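Local coordinates for protein 5-cytosine DNA methyltransferase (Entamoeba histolytica, PDB 3QV2) that probably transfers methyl groups from S-adenosyl-L-methionine to carbon 5 of cytosine in tRNA or DNA, as a member of the Dnmt2-like methyltransferases, at residues Ala47-Ser52 with Asp294-Lys299; Asn91-Lys96 with Ile100-Ala105; Ser194-Tyr199 with Lys230-Phe235; Asn202-Ser207 with Tyr273-Glu278. One frame throughout, in Å; residues are numbered along the deposited sequence.

Contact 1. Residues Ala47-Ser52 with Asp294-Lys299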
# COMPACT_ATOMS: atom_id res chain seq x y z
N ALA A 47 -4.97 -7.68 10.75
CA ALA A 47 -3.78 -7.18 10.07
C ALA A 47 -2.53 -7.54 10.86
O ALA A 47 -1.54 -8.01 10.30
CB ALA A 47 -3.88 -5.68 9.87
N ASN A 48 -2.57 -7.31 12.17
CA ASN A 48 -1.44 -7.61 13.04
C ASN A 48 -1.06 -9.08 13.01
O ASN A 48 0.12 -9.42 12.98
CB ASN A 48 -1.73 -7.18 14.48
CG ASN A 48 -2.02 -5.70 14.61
OD1 ASN A 48 -1.67 -4.91 13.73
ND2 ASN A 48 -2.67 -5.32 15.70
N LYS A 49 -2.06 -9.96 13.01
CA LYS A 49 -1.81 -11.40 12.97
C LYS A 49 -0.99 -11.79 11.75
O LYS A 49 -0.10 -12.64 11.84
CB LYS A 49 -3.12 -12.18 13.02
CG LYS A 49 -3.51 -12.64 14.42
CD LYS A 49 -4.97 -12.36 14.73
CE LYS A 49 -5.90 -13.10 13.78
NZ LYS A 49 -7.33 -12.86 14.12
N ILE A 50 -1.28 -11.16 10.62
CA ILE A 50 -0.51 -11.40 9.40
C ILE A 50 0.91 -10.85 9.56
O ILE A 50 1.88 -11.52 9.21
CB ILE A 50 -1.18 -10.75 8.18
CG1 ILE A 50 -2.55 -11.37 7.92
CG2 ILE A 50 -0.28 -10.88 6.96
CD1 ILE A 50 -3.26 -10.82 6.71
N TYR A 51 1.01 -9.64 10.10
CA TYR A 51 2.31 -9.01 10.32
C TYR A 51 3.18 -9.89 11.21
O TYR A 51 4.31 -10.22 10.85
CB TYR A 51 2.13 -7.63 10.95
CG TYR A 51 3.41 -6.82 11.00
CD1 TYR A 51 3.64 -5.81 10.07
CD2 TYR A 51 4.37 -7.06 11.97
CE1 TYR A 51 4.81 -5.06 10.11
CE2 TYR A 51 5.54 -6.32 12.02
CZ TYR A 51 5.75 -5.32 11.08
OH TYR A 51 6.90 -4.58 11.12
N SER A 52 2.65 -10.26 12.37
CA SER A 52 3.38 -11.07 13.34
C SER A 52 3.75 -12.44 12.76
O SER A 52 4.84 -12.95 13.01
CB SER A 52 2.57 -11.24 14.62
OG SER A 52 2.41 -10.00 15.29
N ASP A 294 -3.32 -19.19 9.23
CA ASP A 294 -4.30 -20.18 9.64
C ASP A 294 -5.51 -19.53 10.30
O ASP A 294 -5.38 -18.76 11.25
CB ASP A 294 -3.66 -21.20 10.59
CG ASP A 294 -4.45 -22.50 10.66
OD1 ASP A 294 -5.18 -22.80 9.69
OD2 ASP A 294 -4.33 -23.21 11.68
N GLY A 295 -6.70 -19.85 9.78
CA GLY A 295 -7.94 -19.34 10.34
C GLY A 295 -8.53 -18.19 9.54
O GLY A 295 -9.75 -18.01 9.53
N LEU A 296 -7.68 -17.42 8.88
CA LEU A 296 -8.12 -16.27 8.10
C LEU A 296 -8.75 -16.68 6.77
O LEU A 296 -8.14 -17.40 5.98
CB LEU A 296 -6.96 -15.30 7.86
CG LEU A 296 -6.38 -14.61 9.10
CD1 LEU A 296 -5.24 -13.70 8.72
CD2 LEU A 296 -7.46 -13.83 9.83
N THR A 297 -9.97 -16.22 6.53
CA THR A 297 -10.67 -16.50 5.27
C THR A 297 -10.11 -15.65 4.14
O THR A 297 -9.34 -14.71 4.37
CB THR A 297 -12.18 -16.22 5.39
OG1 THR A 297 -12.39 -14.86 5.77
CG2 THR A 297 -12.81 -17.13 6.43
N ASP A 298 -10.48 -15.99 2.91
CA ASP A 298 -10.03 -15.23 1.74
C ASP A 298 -10.48 -13.78 1.82
O ASP A 298 -9.72 -12.87 1.48
CB ASP A 298 -10.53 -15.88 0.44
CG ASP A 298 -9.83 -17.19 0.14
OD1 ASP A 298 -8.80 -17.48 0.77
OD2 ASP A 298 -10.31 -17.92 -0.75
N LYS A 299 -11.71 -13.56 2.27
CA LYS A 299 -12.24 -12.22 2.43
C LYS A 299 -11.33 -11.36 3.31
O LYS A 299 -10.96 -10.25 2.93
CB LYS A 299 -13.65 -12.26 3.03
CG LYS A 299 -14.69 -12.88 2.11
CD LYS A 299 -14.81 -12.10 0.81
CE LYS A 299 -15.76 -12.78 -0.16
NZ LYS A 299 -17.15 -12.88 0.38
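The closest apolar pair is I50 and L296, whose side chains meet with the CG1 of I50 3.6 Å from the CD1 of L296. The same leucine methyl lies 4.0 Å from the CD1 of I50, so it rests against the outer branch of the isoleucine and not against CG2. Torsion explains the choice: CG1 of I50 stands anti to the carbonyl carbon (chi1 -63°) and carries the ethyl arm towards L296, while CG2 is turned elsewhere. The backbones remain well apart, with 9.1 Å between the CA atoms of I50 and L296; side-chain length alone spans the gap.

A looser second contact is made by the aliphatic part of K49, whose CE comes to 4.3 Å from the CD2 of L296. The two methyls of the leucine are thereby divided between neighbouring helix residues, the buried I50 and the exposed K49. No hydrogen bond joins the segments. Polar order belongs to each side separately: within helix 45-55 the backbone O of I50 bonds to the side chain of N54, while T297 takes the N-cap position of helix 298-306 and its backbone N bonds to the side chain of Q300.

Helix 45-55 follows strand 36-41, an edge strand of the Rossmann-like methyltransferase sheet. The side chain of I50 lies about 4 Å from that of I20, a residue that binds S-adenosyl-L-homocysteine, and about 8 Å from the ligand itself, which places this apolar contact next to the cofactor pocket of the class I methyltransferase fold.

Contact 2. Residues Asn91-Lys96 with Ile100-Ala105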
# COMPACT_ATOMS: atom_id res chain seq x y z
N ASN A 91 -13.45 13.50 -2.68
CA ASN A 91 -13.98 14.81 -3.04
C ASN A 91 -15.22 15.21 -2.25
O ASN A 91 -15.43 16.38 -1.96
CB ASN A 91 -14.25 14.89 -4.54
CG ASN A 91 -12.98 14.97 -5.37
OD1 ASN A 91 -12.05 15.71 -5.02
ND2 ASN A 91 -12.93 14.22 -6.46
N SER A 92 -16.04 14.22 -1.90
CA SER A 92 -17.25 14.48 -1.12
C SER A 92 -16.91 15.11 0.23
O SER A 92 -17.43 16.17 0.58
CB SER A 92 -18.04 13.19 -0.91
OG SER A 92 -19.20 13.42 -0.14
N ILE A 93 -16.04 14.44 0.98
CA ILE A 93 -15.64 14.90 2.30
C ILE A 93 -14.77 16.15 2.24
O ILE A 93 -14.92 17.06 3.06
CB ILE A 93 -14.86 13.80 3.05
CG1 ILE A 93 -15.77 12.60 3.33
CG2 ILE A 93 -14.28 14.34 4.35
CD1 ILE A 93 -15.06 11.44 3.99
N MET A 94 -13.87 16.20 1.27
CA MET A 94 -12.92 17.29 1.16
C MET A 94 -13.53 18.59 0.65
O MET A 94 -13.13 19.68 1.07
CB MET A 94 -11.72 16.89 0.29
CG MET A 94 -10.75 15.94 0.98
SD MET A 94 -9.46 15.32 -0.12
CE MET A 94 -8.82 16.85 -0.79
N SER A 95 -14.51 18.49 -0.24
CA SER A 95 -15.17 19.69 -0.77
C SER A 95 -16.07 20.32 0.29
O SER A 95 -16.51 21.46 0.15
CB SER A 95 -15.99 19.35 -2.02
OG SER A 95 -17.11 18.53 -1.70
N LYS A 96 -16.33 19.57 1.36
CA LYS A 96 -17.15 20.05 2.46
C LYS A 96 -16.27 20.45 3.64
O LYS A 96 -16.77 20.84 4.70
CB LYS A 96 -18.14 18.98 2.91
CG LYS A 96 -19.14 18.59 1.83
CD LYS A 96 -20.12 17.55 2.35
CE LYS A 96 -21.08 17.11 1.25
NZ LYS A 96 -20.37 16.49 0.10
N ILE A 100 -10.53 17.44 7.67
CA ILE A 100 -9.71 17.91 8.79
C ILE A 100 -10.35 17.56 10.13
O ILE A 100 -9.67 17.49 11.15
CB ILE A 100 -9.47 19.43 8.72
CG1 ILE A 100 -8.30 19.83 9.62
CG2 ILE A 100 -10.74 20.19 9.09
CD1 ILE A 100 -6.98 19.23 9.21
N ASN A 101 -11.66 17.35 10.12
CA ASN A 101 -12.39 17.03 11.34
C ASN A 101 -12.79 15.56 11.39
O ASN A 101 -13.40 15.11 12.36
CB ASN A 101 -13.61 17.93 11.50
CG ASN A 101 -13.24 19.40 11.60
OD1 ASN A 101 -13.59 20.20 10.74
ND2 ASN A 101 -12.53 19.76 12.66
N ASP A 102 -12.45 14.82 10.34
CA ASP A 102 -12.76 13.40 10.27
C ASP A 102 -11.98 12.62 11.31
O ASP A 102 -10.75 12.72 11.38
CB ASP A 102 -12.46 12.87 8.86
CG ASP A 102 -13.01 11.47 8.64
OD1 ASP A 102 -13.58 11.23 7.55
OD2 ASP A 102 -12.88 10.62 9.54
N PRO A 103 -12.69 11.83 12.14
CA PRO A 103 -12.08 11.07 13.24
C PRO A 103 -10.98 10.10 12.77
O PRO A 103 -10.08 9.79 13.55
CB PRO A 103 -13.26 10.30 13.84
CG PRO A 103 -14.34 10.35 12.80
CD PRO A 103 -14.14 11.64 12.08
N ARG A 104 -11.05 9.64 11.53
CA ARG A 104 -10.06 8.70 11.01
C ARG A 104 -8.75 9.40 10.66
O ARG A 104 -7.75 8.74 10.36
CB ARG A 104 -10.60 7.95 9.79
CG ARG A 104 -11.90 7.20 10.05
CD ARG A 104 -13.03 7.80 9.23
NE ARG A 104 -13.55 6.86 8.25
CZ ARG A 104 -14.29 7.20 7.20
NH1 ARG A 104 -14.58 8.47 6.97
NH2 ARG A 104 -14.72 6.27 6.36
N ALA A 105 -8.76 10.73 10.68
CA ALA A 105 -7.56 11.51 10.40
C ALA A 105 -6.92 11.97 11.70
O ALA A 105 -5.82 12.53 11.70
CB ALA A 105 -7.89 12.70 9.52
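I93 reaches D102 and R104 with a single atom, its CD1 methyl, which lies 3.9 Å from the OD1 of D102. This is the close part of the contact. With CG1 anti to the carbonyl carbon (chi1 -65°) and the chain extended beyond it (chi2 176°), the methyl is held out from helix 91-94, and the side chains of I93 and D102 cross at about a right angle. D102 itself is buried and internally braced: its OD1 receives the NH1 of R104 at 3.0 Å in a salt bridge, through the syn lone pair and with an N-H...O angle of 140°. The backbone N of R104 is also placed to bond to the OD2 of D102, as in an Asx turn, although the position of that oxygen is less certain.

Towards solvent, at the exposed R104, the fit slackens. The CD1 of I93 is 4.2 Å from the NH1 of R104 and approaches the guanidinium obliquely; the side chain of R104 comes within about 6 Å of the bound S-adenosyl-L-homocysteine. Among the exposed residues of 91-96, the NZ of K96 folds back to the O of S92 at 3.0 Å, arriving from above the carbonyl plane, and the OG of S95 bonds to the O of N91.

No hydrogen bond crosses between the segments, so a methyl group simply abuts an ion pair. Internal pairing of D102 with R104 would be expected to temper both charges beside I93.

Contact 3. Residues Ser194-Tyr199 with Lys230-Phe235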
# COMPACT_ATOMS: atom_id res chain seq x y z
N SER A 194 8.02 -8.10 -17.04
CA SER A 194 7.11 -9.11 -16.53
C SER A 194 5.72 -8.92 -17.12
O SER A 194 5.33 -7.80 -17.47
CB SER A 194 7.04 -9.05 -15.01
OG SER A 194 6.45 -7.83 -14.58
N MET A 195 4.98 -10.01 -17.24
CA MET A 195 3.60 -9.96 -17.69
C MET A 195 2.71 -10.48 -16.57
O MET A 195 3.20 -10.96 -15.55
CB MET A 195 3.42 -10.82 -18.95
CG MET A 195 2.76 -10.09 -20.12
SD MET A 195 3.78 -8.79 -20.83
CE MET A 195 5.15 -9.75 -21.48
N ILE A 196 1.40 -10.39 -16.76
CA ILE A 196 0.45 -10.91 -15.78
C ILE A 196 0.74 -12.38 -15.53
O ILE A 196 0.47 -12.91 -14.44
CB ILE A 196 -1.00 -10.75 -16.27
CG1 ILE A 196 -1.30 -9.29 -16.61
CG2 ILE A 196 -1.98 -11.26 -15.22
CD1 ILE A 196 -2.73 -9.04 -17.01
N SER A 197 1.29 -13.04 -16.54
CA SER A 197 1.63 -14.46 -16.46
C SER A 197 2.51 -14.77 -15.24
O SER A 197 2.30 -15.77 -14.55
CB SER A 197 2.35 -14.90 -17.73
OG SER A 197 1.70 -14.39 -18.89
N ASN A 198 3.48 -13.90 -14.99
CA ASN A 198 4.49 -14.14 -13.95
C ASN A 198 3.93 -14.22 -12.53
O ASN A 198 4.61 -14.71 -11.62
CB ASN A 198 5.59 -13.08 -14.01
CG ASN A 198 6.35 -13.11 -15.33
OD1 ASN A 198 5.97 -12.44 -16.29
ND2 ASN A 198 7.43 -13.87 -15.37
N TYR A 199 2.71 -13.75 -12.33
CA TYR A 199 2.15 -13.66 -10.98
C TYR A 199 1.06 -14.69 -10.71
O TYR A 199 0.55 -14.79 -9.60
CB TYR A 199 1.60 -12.25 -10.74
CG TYR A 199 2.58 -11.14 -11.05
CD1 TYR A 199 2.72 -10.65 -12.34
CD2 TYR A 199 3.37 -10.59 -10.05
CE1 TYR A 199 3.62 -9.64 -12.63
CE2 TYR A 199 4.27 -9.57 -10.33
CZ TYR A 199 4.39 -9.10 -11.62
OH TYR A 199 5.28 -8.10 -11.91
N LYS A 230 -2.31 -5.86 -20.92
CA LYS A 230 -1.43 -4.80 -20.42
C LYS A 230 -1.28 -4.78 -18.90
O LYS A 230 -0.16 -4.77 -18.39
CB LYS A 230 -1.91 -3.43 -20.90
CG LYS A 230 -1.61 -3.15 -22.37
CD LYS A 230 -1.93 -1.71 -22.72
CE LYS A 230 -1.60 -1.41 -24.18
NZ LYS A 230 -1.88 0.01 -24.53
N ARG A 231 -2.39 -4.78 -18.18
CA ARG A 231 -2.35 -4.63 -16.73
C ARG A 231 -3.62 -5.11 -16.04
O ARG A 231 -4.63 -5.40 -16.69
CB ARG A 231 -2.11 -3.16 -16.37
CG ARG A 231 -3.39 -2.33 -16.27
CD ARG A 231 -4.12 -2.26 -17.61
NE ARG A 231 -5.43 -1.61 -17.46
CZ ARG A 231 -6.58 -2.26 -17.36
NH1 ARG A 231 -6.61 -3.59 -17.39
NH2 ARG A 231 -7.72 -1.59 -17.23
N THR A 232 -3.56 -5.20 -14.72
CA THR A 232 -4.72 -5.49 -13.89
C THR A 232 -5.17 -4.21 -13.20
O THR A 232 -4.36 -3.32 -12.94
CB THR A 232 -4.39 -6.55 -12.83
OG1 THR A 232 -3.26 -6.12 -12.06
CG2 THR A 232 -4.07 -7.88 -13.48
N CYS A 233 -6.46 -4.13 -12.88
CA CYS A 233 -6.99 -2.95 -12.20
C CYS A 233 -6.59 -2.93 -10.72
O CYS A 233 -6.10 -3.92 -10.19
CB CYS A 233 -8.51 -2.87 -12.34
SG CYS A 233 -9.07 -2.38 -13.99
N CYS A 234 -6.80 -1.79 -10.08
CA CYS A 234 -6.48 -1.64 -8.67
C CYS A 234 -7.28 -2.61 -7.80
O CYS A 234 -8.51 -2.62 -7.85
CB CYS A 234 -6.73 -0.20 -8.21
SG CYS A 234 -6.41 0.11 -6.46
N PHE A 235 -6.58 -3.42 -7.02
CA PHE A 235 -7.24 -4.31 -6.07
C PHE A 235 -7.59 -3.52 -4.81
O PHE A 235 -6.72 -2.91 -4.19
CB PHE A 235 -6.33 -5.48 -5.71
CG PHE A 235 -6.12 -6.47 -6.83
CD1 PHE A 235 -7.11 -7.39 -7.14
CD2 PHE A 235 -4.94 -6.48 -7.54
CE1 PHE A 235 -6.92 -8.30 -8.17
CE2 PHE A 235 -4.75 -7.40 -8.57
CZ PHE A 235 -5.74 -8.31 -8.88
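Two irregular segments come closest at I196 and R231, whose CA atoms are 6.9 Å apart, and no hydrogen bond passes between their backbones. The side chain of I196 makes the contact through its terminal CD1. That methyl lies 3.9 Å from the CG2 of T232 and 4.1 Å from the backbone O of R231, so it meets one methyl and one carbonyl of successive residues. The extended arm of I196 (chi2 -176°) brings CD1 to this place.

T232 is turned so that its two branches do different work. OG1 sits between the backbone N and the carbonyl carbon (chi1 55°), where it bonds to the side chain of N168 and to the backbone O of P167; CG2 is turned to the apolar side, against I196 and also F274. R231 takes part through its backbone O, its side chain starting away from the 194-199 segment.

Within 194-199 the turn that presents I196 is fastened by polar bonds. The backbone N of M195 donates to the OD1 of N198 at 2.8 Å with an N-H...O angle of 170°, and the backbone N of N198 returns to the O of M195 at 3.0 Å. Beyond them, the OG of S194 and the OH of Y199 are hydrogen-bonded at 2.9 Å.

V225 of strand 224-226 touches both I196 and T232, making a third apolar wall. The chemistry thus separates by direction: the threonine hydroxyl is satisfied by the 167-168 loop, whereas across the contact the I196 methyl meets a methyl and a carbonyl oxygen with no hydrogen bond, which is consistent with a junction held mainly by burial and van der Waals contact.

Contact 4. Residues Asn202-Ser207 with Tyr273-Glu278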
# COMPACT_ATOMS: atom_id res chain seq x y z
N ASN A 202 -0.59 -21.69 -10.37
CA ASN A 202 -0.70 -22.64 -11.47
C ASN A 202 -1.70 -23.77 -11.29
O ASN A 202 -1.86 -24.61 -12.18
CB ASN A 202 0.68 -23.19 -11.85
CG ASN A 202 1.42 -23.76 -10.65
OD1 ASN A 202 2.35 -23.14 -10.13
ND2 ASN A 202 1.01 -24.93 -10.20
N ASN A 203 -2.39 -23.80 -10.15
CA ASN A 203 -3.39 -24.83 -9.92
C ASN A 203 -4.54 -24.35 -9.03
O ASN A 203 -4.88 -25.00 -8.04
CB ASN A 203 -2.75 -26.08 -9.31
CG ASN A 203 -2.18 -25.82 -7.92
OD1 ASN A 203 -1.78 -24.70 -7.60
ND2 ASN A 203 -2.15 -26.86 -7.10
N VAL A 204 -5.12 -23.21 -9.40
CA VAL A 204 -6.16 -22.57 -8.58
C VAL A 204 -7.39 -23.46 -8.41
O VAL A 204 -7.93 -24.00 -9.39
CB VAL A 204 -6.58 -21.22 -9.19
CG1 VAL A 204 -7.49 -20.46 -8.23
CG2 VAL A 204 -5.35 -20.40 -9.53
N ASN A 205 -7.84 -23.61 -7.17
CA ASN A 205 -9.07 -24.33 -6.88
C ASN A 205 -10.25 -23.67 -7.59
O ASN A 205 -10.26 -22.46 -7.79
CB ASN A 205 -9.31 -24.37 -5.37
CG ASN A 205 -10.43 -25.31 -4.98
OD1 ASN A 205 -11.61 -24.97 -5.11
ND2 ASN A 205 -10.07 -26.49 -4.49
N GLU A 206 -11.24 -24.47 -7.98
CA GLU A 206 -12.39 -23.94 -8.72
C GLU A 206 -13.24 -23.01 -7.86
O GLU A 206 -14.13 -22.33 -8.37
CB GLU A 206 -13.25 -25.07 -9.28
CG GLU A 206 -14.17 -25.72 -8.26
CD GLU A 206 -15.49 -26.17 -8.87
OE1 GLU A 206 -15.97 -25.50 -9.81
OE2 GLU A 206 -16.05 -27.19 -8.41
N SER A 207 -12.97 -22.99 -6.56
CA SER A 207 -13.73 -22.16 -5.63
C SER A 207 -13.46 -20.68 -5.85
O SER A 207 -14.02 -19.82 -5.17
CB SER A 207 -13.42 -22.54 -4.18
OG SER A 207 -12.07 -22.25 -3.86
N TYR A 273 -11.60 -15.05 -9.94
CA TYR A 273 -10.93 -13.98 -9.22
C TYR A 273 -9.46 -14.35 -9.06
O TYR A 273 -9.11 -15.53 -9.06
CB TYR A 273 -11.53 -13.78 -7.83
CG TYR A 273 -13.02 -13.50 -7.81
CD1 TYR A 273 -13.51 -12.26 -8.17
CD2 TYR A 273 -13.92 -14.47 -7.41
CE1 TYR A 273 -14.87 -11.99 -8.15
CE2 TYR A 273 -15.28 -14.23 -7.38
CZ TYR A 273 -15.75 -12.98 -7.75
OH TYR A 273 -17.10 -12.74 -7.73
N PHE A 274 -8.61 -13.35 -8.94
CA PHE A 274 -7.23 -13.59 -8.56
C PHE A 274 -7.22 -14.03 -7.10
O PHE A 274 -8.00 -13.52 -6.29
CB PHE A 274 -6.38 -12.34 -8.74
CG PHE A 274 -6.14 -11.96 -10.18
CD1 PHE A 274 -5.15 -12.59 -10.92
CD2 PHE A 274 -6.90 -10.98 -10.79
CE1 PHE A 274 -4.93 -12.25 -12.24
CE2 PHE A 274 -6.68 -10.63 -12.11
CZ PHE A 274 -5.69 -11.27 -12.84
N THR A 275 -6.35 -14.97 -6.76
CA THR A 275 -6.25 -15.45 -5.39
C THR A 275 -5.52 -14.44 -4.52
O THR A 275 -4.81 -13.58 -5.04
CB THR A 275 -5.51 -16.80 -5.31
OG1 THR A 275 -4.11 -16.58 -5.55
CG2 THR A 275 -6.06 -17.77 -6.34
N PRO A 276 -5.69 -14.53 -3.19
CA PRO A 276 -4.96 -13.64 -2.28
C PRO A 276 -3.46 -13.70 -2.54
O PRO A 276 -2.79 -12.66 -2.55
CB PRO A 276 -5.28 -14.23 -0.90
CG PRO A 276 -6.59 -14.90 -1.07
CD PRO A 276 -6.60 -15.45 -2.47
N ASN A 277 -2.95 -14.90 -2.76
CA ASN A 277 -1.52 -15.11 -2.99
C ASN A 277 -1.04 -14.42 -4.26
O ASN A 277 0.09 -13.95 -4.34
CB ASN A 277 -1.21 -16.61 -3.04
CG ASN A 277 0.28 -16.89 -2.98
OD1 ASN A 277 0.89 -17.27 -3.99
ND2 ASN A 277 0.87 -16.71 -1.81
N GLU A 278 -1.92 -14.36 -5.26
CA GLU A 278 -1.59 -13.71 -6.53
C GLU A 278 -1.50 -12.20 -6.38
O GLU A 278 -0.59 -11.56 -6.93
CB GLU A 278 -2.60 -14.09 -7.61
CG GLU A 278 -2.50 -15.54 -8.06
CD GLU A 278 -3.56 -15.92 -9.07
OE1 GLU A 278 -4.68 -15.37 -9.00
OE2 GLU A 278 -3.28 -16.77 -9.94
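A capping box at the start of helix 276-282, formed by T275 and E278, is the surface on which V204 of the 202-207 loop rests. The loop enters through N202 and N203, which lead the exposed chain in without approaching the helix start. V204 then turns its side chain to it, with 7.8 Å between the CA atoms of V204 and T275.

V204 makes the whole contact. Its CG1, anti to the backbone N (chi1 -171°), meets the CG2 of T275 tip to tip at 3.6 Å. Its other methyl, CG2, lies 4.2 Å from both the CG2 of T275 and the OE2 of E278, so it straddles the two capping residues while CG1 meets T275 alone. R272, the salt-bridge partner of the E278 OE1, also touches V204.

After V204 the loop turns away from T275 and E278. N205 folds over itself in an Asx turn, its OD1 accepting from the backbone N of S207 at 2.8 Å in the carbonyl plane, on a lone pair; E206 and S207 begin the following 3-10 turn.

The box beneath V204 is reciprocal. The backbone N of E278 donates to the OG1 of T275 at 3.1 Å and an N-H...O angle of 145°, and this hydroxyl is also bonded to the side chain of D201. D201 further offers its backbone N to the OE2 of E278, tying the 202-207 loop to the helix start from the residue just ahead of it. In the return bond, the backbone N of T275 lies 2.8 Å from the OE1 of E278, on its anti side and 35° out of the carboxylate plane.

In the fold
Along the chain, contact 1 closes a long loop that holds the other three; contact 2 comes first within it, and contacts 3 and 4 follow with alternating segments. Contacts 3 and 4 have centres about 14 Å apart and touch directly, the CZ of F235 lying 3.5 Å from the CD2 of F274. Contact 2 stands apart, its centre about 30 Å from that of contact 1, but both lie near the cofactor. In contact 1, helix 45-55, which follows strand 36-41 of the Rossmann-like sheet, meets the 294-299 loop, whose helix 298-306 packs on P276 of contact 4. This family usually carries a second, target-recognition region, so contact 1 probably lies at the boundary between the two.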